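Replication protein (Sphinx1.76-related DNA, PDB 6H24) is a plasmid-encoded replication protein that probably initiates DNA replication, here represented by its N-terminal winged-helix (WH1) domain. Local coordinates at residues I4-A9 with R77-Q82. Residues are numbered along the deposited sequence; the frame is centred on the assembly and turned at random.
Sequences IVKDNA and RQFSYQ
Lys-6 lays its aliphatic chain over one face of the Tyr-81 ring, with CG 3.8 Å from the ring centroid and only 8° off the normal, a CH-pi contact centred on the ring. Its CG stands anti to the backbone N (chi1 -175°), which runs the chain alongside the tyrosine in the same direction; CD then passes 3.6 Å from Tyr-81 CZ. A bend at chi3 follows, and both polar ends meet one water, which accepts from Lys-6 NZ at 3.0 Å and lies 2.7 Å from Tyr-81 OH. The ammonium also donates to the carbonyl O of Ala-116, so the buried lysine end has protein and water partners. Further along helix 2-14, Ala-9 turns its CB to the strand, 3.5 Å from Ser-80 O and 3.9 Å from Tyr-81 CB. Phe-79 brings CE2, at its ring edge, to 4.4 Å from Lys-6 CG, while Trp-96 meets that ring edge-to-face. Helix segment 4-9 runs nearly antiparallel to strand segment 78-82 (161°). It packs against the beta-hairpin that strand 78-85 forms with 88-95. Replacing Tyr-81 with an alanine would probably leave the lysine methylenes without their aromatic floor and the water without its phenolic partner. Helix and strand are therefore joined here by apolar packing and a single water bridge, with a lysine serving chiefly as a hydrocarbon surface until its charged tip.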
ATOM      1  N   ILE A   4     -19.617   8.068   2.415  1.00 33.72           N
ATOM      2  CA  ILE A   4     -19.548   9.525   2.463  1.00 35.62           C
ATOM      3  C   ILE A   4     -18.374   9.977   3.322  1.00 33.58           C
ATOM      4  O   ILE A   4     -17.665  10.929   2.972  1.00 32.63           O
ATOM      5  CB  ILE A   4     -20.878  10.102   2.985  1.00 38.88           C
ATOM      6  N   VAL A   5     -18.121   9.286   4.435  1.00 33.49           N
ATOM      7  CA  VAL A   5     -17.027   9.683   5.316  1.00 33.52           C
ATOM      8  C   VAL A   5     -15.686   9.495   4.615  1.00 30.92           C
ATOM      9  O   VAL A   5     -14.807  10.365   4.682  1.00 29.96           O
ATOM     10  CB  VAL A   5     -17.089   8.900   6.639  1.00 35.78           C
ATOM     11  CG1 VAL A   5     -15.892   9.228   7.509  1.00 35.32           C
ATOM     12  CG2 VAL A   5     -18.364   9.244   7.395  1.00 39.19           C
ATOM     13  N   LYS A   6     -15.486   8.342   3.968  1.00 29.53           N
ATOM     14  CA  LYS A   6     -14.211   8.099   3.293  1.00 27.23           C
ATOM     15  C   LYS A   6     -14.028   9.070   2.131  1.00 26.73           C
ATOM     16  O   LYS A   6     -12.939   9.618   1.940  1.00 25.73           O
ATOM     17  CB  LYS A   6     -14.105   6.640   2.844  1.00 27.76           C
ATOM     18  CG  LYS A   6     -12.733   6.296   2.243  1.00 27.01           C
ATOM     19  CD  LYS A   6     -12.568   4.820   1.849  1.00 28.47           C
ATOM     20  CE  LYS A   6     -13.564   4.313   0.835  1.00 29.98           C
ATOM     21  NZ  LYS A   6     -13.166   2.935   0.425  1.00 32.04           N
ATOM     22  N   ASP A   7     -15.085   9.277   1.336  1.00 27.84           N
ATOM     23  CA  ASP A   7     -15.040  10.235   0.235  1.00 28.34           C
ATOM     24  C   ASP A   7     -14.602  11.602   0.749  1.00 28.22           C
ATOM     25  O   ASP A   7     -13.680  12.222   0.205  1.00 27.67           O
ATOM     26  CB  ASP A   7     -16.435  10.290  -0.407  1.00 30.53           C
ATOM     27  CG  ASP A   7     -16.511  11.148  -1.674  1.00 32.88           C
ATOM     28  OD1 ASP A   7     -15.861  12.208  -1.753  1.00 34.55           O
ATOM     29  OD2 ASP A   7     -17.282  10.769  -2.592  1.00 35.71           O
ATOM     30  N   ASN A   8     -15.214  12.054   1.847  1.00 29.07           N
ATOM     31  CA  ASN A   8     -14.861  13.343   2.429  1.00 29.97           C
ATOM     32  C   ASN A   8     -13.397  13.381   2.841  1.00 28.44           C
ATOM     33  O   ASN A   8     -12.690  14.362   2.582  1.00 28.75           O
ATOM     34  CB  ASN A   8     -15.739  13.625   3.646  1.00 33.61           C
ATOM     35  CG  ASN A   8     -17.153  13.996   3.274  1.00 40.21           C
ATOM     36  OD1 ASN A   8     -17.443  14.321   2.121  1.00 44.02           O
ATOM     37  ND2 ASN A   8     -18.044  13.967   4.255  1.00 42.53           N
ATOM     38  N   ALA A   9     -12.935  12.333   3.526  1.00 27.33           N
ATOM     39  CA  ALA A   9     -11.551  12.312   3.990  1.00 26.46           C
ATOM     40  C   ALA A   9     -10.583  12.335   2.815  1.00 24.89           C
ATOM     41  O   ALA A   9      -9.566  13.041   2.850  1.00 24.57           O
ATOM     42  CB  ALA A   9     -11.306  11.086   4.868  1.00 26.40           C
ATOM     43  N   ARG A  77       2.386   9.672   0.973  1.00 19.61           N
ATOM     44  CA  ARG A  77       1.205  10.238   1.609  1.00 21.29           C
ATOM     45  C   ARG A  77       0.323   9.167   2.254  1.00 21.39           C
ATOM     46  O   ARG A  77       0.388   7.978   1.930  1.00 21.42           O
ATOM     47  CB  ARG A  77       0.398  11.030   0.580  1.00 20.75           C
ATOM     48  CG  ARG A  77       1.190  12.171  -0.042  1.00 21.08           C
ATOM     49  CD  ARG A  77       0.308  13.090  -0.843  1.00 20.42           C
ATOM     50  NE  ARG A  77       1.102  14.095  -1.533  1.00 20.83           N
ATOM     51  CZ  ARG A  77       1.497  15.237  -0.987  1.00 21.44           C
ATOM     52  NH1 ARG A  77       1.161  15.531   0.263  1.00 24.31           N
ATOM     53  NH2 ARG A  77       2.231  16.089  -1.688  1.00 22.26           N
ATOM     54  N   GLN A  78      -0.527   9.627   3.171  1.00 21.95           N
ATOM     55  CA  GLN A  78      -1.490   8.777   3.863  1.00 21.01           C
ATOM     56  C   GLN A  78      -2.717   9.614   4.207  1.00 21.34           C
ATOM     57  O   GLN A  78      -2.662  10.847   4.243  1.00 22.16           O
ATOM     58  CB  GLN A  78      -0.878   8.158   5.129  1.00 22.32           C
ATOM     59  CG  GLN A  78      -0.445   9.169   6.189  1.00 23.96           C
ATOM     60  CD  GLN A  78       0.215   8.515   7.398  1.00 28.80           C
ATOM     61  OE1 GLN A  78      -0.403   8.365   8.451  1.00 33.92           O
ATOM     62  NE2 GLN A  78       1.465   8.107   7.240  1.00 30.03           N
ATOM     63  N   PHE A  79      -3.837   8.930   4.438  1.00 21.04           N
ATOM     64  CA  PHE A  79      -5.047   9.583   4.937  1.00 21.65           C
ATOM     65  C   PHE A  79      -5.775   8.632   5.881  1.00 22.52           C
ATOM     66  O   PHE A  79      -5.588   7.412   5.836  1.00 22.25           O
ATOM     67  CB  PHE A  79      -5.961  10.045   3.784  1.00 22.37           C
ATOM     68  CG  PHE A  79      -6.593   8.927   2.998  1.00 23.37           C
ATOM     69  CD1 PHE A  79      -5.867   8.216   2.054  1.00 23.87           C
ATOM     70  CD2 PHE A  79      -7.935   8.630   3.161  1.00 25.74           C
ATOM     71  CE1 PHE A  79      -6.461   7.198   1.322  1.00 24.32           C
ATOM     72  CE2 PHE A  79      -8.534   7.620   2.432  1.00 26.03           C
ATOM     73  CZ  PHE A  79      -7.802   6.909   1.509  1.00 24.98           C
ATOM     74  N   SER A  80      -6.604   9.212   6.753  1.00 23.64           N
ATOM     75  CA  SER A  80      -7.259   8.471   7.822  1.00 23.97           C
ATOM     76  C   SER A  80      -8.759   8.735   7.818  1.00 23.18           C
ATOM     77  O   SER A  80      -9.221   9.805   7.407  1.00 23.25           O
ATOM     78  CB  SER A  80      -6.678   8.842   9.189  1.00 28.57           C
ATOM     79  OG  SER A  80      -5.305   8.502   9.260  1.00 30.26           O
ATOM     80  N   TYR A  81      -9.513   7.738   8.276  1.00 23.83           N
ATOM     81  CA  TYR A  81     -10.971   7.810   8.326  1.00 24.47           C
ATOM     82  C   TYR A  81     -11.454   6.636   9.172  1.00 24.38           C
ATOM     83  O   TYR A  81     -10.672   5.760   9.546  1.00 24.35           O
ATOM     84  CB  TYR A  81     -11.578   7.778   6.914  1.00 24.03           C
ATOM     85  CG  TYR A  81     -11.249   6.513   6.158  1.00 24.40           C
ATOM     86  CD1 TYR A  81     -10.044   6.381   5.486  1.00 24.18           C
ATOM     87  CD2 TYR A  81     -12.142   5.441   6.121  1.00 24.17           C
ATOM     88  CE1 TYR A  81      -9.723   5.226   4.804  1.00 23.93           C
ATOM     89  CE2 TYR A  81     -11.826   4.277   5.436  1.00 24.26           C
ATOM     90  CZ  TYR A  81     -10.609   4.178   4.786  1.00 24.02           C
ATOM     91  OH  TYR A  81     -10.275   3.032   4.107  1.00 25.11           O
ATOM     92  N   GLN A  82     -12.758   6.593   9.427  1.00 25.10           N
ATOM     93  CA  GLN A  82     -13.336   5.526  10.228  1.00 25.86           C
ATOM     94  C   GLN A  82     -14.345   4.759   9.378  1.00 25.71           C
ATOM     95  O   GLN A  82     -14.960   5.318   8.464  1.00 27.48           O
ATOM     96  CB  GLN A  82     -14.048   6.040  11.493  1.00 33.34           C
ATOM     97  CG  GLN A  82     -13.169   6.645  12.575  1.00 43.32           C
ATOM     98  CD  GLN A  82     -14.001   7.243  13.699  1.00 56.39           C
ATOM     99  OE1 GLN A  82     -13.839   8.407  14.063  1.00 62.62           O
ATOM    100  NE2 GLN A  82     -14.902   6.438  14.255  1.00 60.77           N
TER
HETATM  101  O   HOH W   1     -12.097   1.492   2.848  1.00 26.35           O